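Local coordinates for protein putative hydrolase (PDB 4XUK) that probably hydrolyses organophosphate triesters and lactones at a two-zinc centre, as a member of the metallo-beta-lactamase superfamily, at residues Gln15-Leu20 with Ser94-Glu99. The protein carries 2 engineered substitutions. Numbering follows the deposited sequence.
Sequences QITALL and SGYQPE
Tyr-96, just past the Schellman motif that ends helix 87-93 at Gly-95, reaches across to Gln-15 and Thr-17 on strand 14-26. The contact thus seats a helix-to-strand loop on one of the two mixed sheets of the metallo-beta-lactamase fold. Its tight part is buried. Tyr-96 CE2 lies 3.6 Å from Thr-17 OG1, the ring and threonine meeting at a slant. Thr-17 turns CG2 anti to the backbone N, which brings the methyl 4.0 Å from Ser-94 CB. Both hydroxyls bond outside the pair, Thr-17 OG1 with Gln-8 OE1 and Ser-94 OG with the carbonyl of Leu-91. By contrast, the loop turns outward to solvent at Gly-95 and Gln-97. Gln-15 is the partly exposed end of the contact, at the subunit interface, yet its side chain stays fixed by a hydrogen bond to Tyr-96. There Lys-1 of the second subunit packs on Gln-15 and forms a cation-pi contact with Tyr-96, whose phenol oxygen also bonds Asn-64 ND2. Gln-15, with CG anti to the backbone N (chi1 178°) and the chain extended beyond it, brings OE1 to the ring edge; amide and ring planes lie 78° apart, and Tyr-96 OH donates to Gln-15 OE1 at 2.6 Å, in the carbonyl plane.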
loop_
_atom_site.group_PDB
_atom_site.type_symbol
_atom_site.label_atom_id
_atom_site.label_comp_id
_atom_site.label_asym_id
_atom_site.label_seq_id
_atom_site.Cartn_x
_atom_site.Cartn_y
_atom_site.Cartn_z
ATOM N N GLN A 15 -0.869 19.153 -1.218
ATOM C CA GLN A 15 -1.517 17.856 -1.323
ATOM C C GLN A 15 -1.141 17.247 -2.658
ATOM O O GLN A 15 -1.289 17.883 -3.708
ATOM C CB GLN A 15 -3.040 17.981 -1.217
ATOM C CG GLN A 15 -3.760 16.649 -1.362
ATOM C CD GLN A 15 -5.272 16.755 -1.207
ATOM O OE1 GLN A 15 -5.946 17.420 -1.988
ATOM N NE2 GLN A 15 -5.809 16.085 -0.194
ATOM N N ILE A 16 -0.611 16.032 -2.605
ATOM C CA ILE A 16 -0.314 15.275 -3.809
ATOM C C ILE A 16 -1.320 14.131 -3.903
ATOM O O ILE A 16 -1.501 13.377 -2.953
ATOM C CB ILE A 16 1.115 14.710 -3.769
ATOM C CG1 ILE A 16 2.117 15.865 -3.714
ATOM C CG2 ILE A 16 1.367 13.821 -4.984
ATOM C CD1 ILE A 16 3.534 15.465 -3.338
ATOM N N THR A 17 -1.992 14.017 -5.044
ATOM C CA THR A 17 -2.949 12.942 -5.239
ATOM C C THR A 17 -2.368 11.915 -6.197
ATOM O O THR A 17 -2.102 12.229 -7.364
ATOM C CB THR A 17 -4.262 13.465 -5.825
ATOM O OG1 THR A 17 -4.716 14.595 -5.060
ATOM C CG2 THR A 17 -5.324 12.378 -5.799
ATOM N N ALA A 18 -2.174 10.691 -5.711
ATOM C CA ALA A 18 -1.743 9.600 -6.584
ATOM C C ALA A 18 -2.953 9.163 -7.384
ATOM O O ALA A 18 -4.039 9.002 -6.812
ATOM C CB ALA A 18 -1.204 8.436 -5.765
ATOM N N LEU A 19 -2.771 8.986 -8.691
ATOM C CA LEU A 19 -3.857 8.568 -9.577
ATOM C C LEU A 19 -3.464 7.324 -10.362
ATOM O O LEU A 19 -2.411 7.300 -11.016
ATOM C CB LEU A 19 -4.190 9.689 -10.565
ATOM C CG LEU A 19 -4.647 11.009 -9.959
ATOM C CD1 LEU A 19 -4.891 12.054 -11.059
ATOM C CD2 LEU A 19 -5.907 10.786 -9.118
ATOM N N LEU A 20 -4.312 6.298 -10.307
ATOM C CA LEU A 20 -4.035 5.027 -10.991
ATOM C C LEU A 20 -4.576 5.051 -12.419
ATOM O O LEU A 20 -5.733 5.431 -12.649
ATOM C CB LEU A 20 -4.647 3.848 -10.215
ATOM C CG LEU A 20 -4.409 2.439 -10.797
ATOM C CD1 LEU A 20 -2.917 2.109 -10.880
ATOM C CD2 LEU A 20 -5.119 1.370 -9.988
ATOM N N SER A 94 -11.474 11.596 -7.034
ATOM C CA SER A 94 -10.732 12.176 -5.923
ATOM C C SER A 94 -11.339 13.500 -5.479
ATOM O O SER A 94 -11.012 14.005 -4.400
ATOM C CB SER A 94 -9.275 12.407 -6.314
ATOM O OG SER A 94 -9.159 13.590 -7.087
ATOM N N GLY A 95 -12.204 14.078 -6.315
ATOM C CA GLY A 95 -12.859 15.333 -5.973
ATOM C C GLY A 95 -12.412 16.525 -6.806
ATOM O O GLY A 95 -13.028 17.594 -6.738
ATOM N N TYR A 96 -11.343 16.360 -7.583
ATOM C CA TYR A 96 -10.865 17.449 -8.433
ATOM C C TYR A 96 -11.580 17.482 -9.788
ATOM O O TYR A 96 -12.301 16.549 -10.137
ATOM C CB TYR A 96 -9.343 17.367 -8.632
ATOM C CG TYR A 96 -8.518 17.765 -7.413
ATOM C CD1 TYR A 96 -8.351 19.105 -7.074
ATOM C CD2 TYR A 96 -7.886 16.801 -6.619
ATOM C CE1 TYR A 96 -7.598 19.480 -5.974
ATOM C CE2 TYR A 96 -7.120 17.171 -5.519
ATOM C CZ TYR A 96 -6.988 18.515 -5.204
ATOM O OH TYR A 96 -6.235 18.909 -4.118
ATOM N N GLN A 97 -11.383 18.567 -10.539
ATOM C CA GLN A 97 -11.975 18.714 -11.872
ATOM C C GLN A 97 -10.880 18.950 -12.891
ATOM O O GLN A 97 -9.901 19.638 -12.601
ATOM C CB GLN A 97 -12.906 19.919 -11.919
ATOM C CG GLN A 97 -13.611 20.209 -10.617
ATOM C CD GLN A 97 -14.996 19.651 -10.607
ATOM O OE1 GLN A 97 -15.235 18.549 -11.110
ATOM N NE2 GLN A 97 -15.932 20.406 -10.046
ATOM N N PRO A 98 -11.047 18.400 -14.101
ATOM C CA PRO A 98 -10.004 18.591 -15.114
ATOM C C PRO A 98 -9.770 20.069 -15.465
ATOM O O PRO A 98 -8.649 20.417 -15.828
ATOM C CB PRO A 98 -10.533 17.806 -16.326
ATOM C CG PRO A 98 -11.986 17.509 -16.030
ATOM C CD PRO A 98 -12.109 17.478 -14.545
ATOM N N GLU A 99 -10.794 20.916 -15.355
ATOM C CA GLU A 99 -10.628 22.347 -15.647
ATOM C C GLU A 99 -9.715 23.054 -14.643
ATOM O O GLU A 99 -9.223 24.150 -14.917
ATOM C CB GLU A 99 -11.986 23.056 -15.688
ATOM C CG GLU A 99 -12.880 22.644 -16.850
ATOM C CD GLU A 99 -13.719 21.417 -16.544
ATOM O OE1 GLU A 99 -13.506 20.779 -15.484
ATOM O OE2 GLU A 99 -14.604 21.094 -17.367
#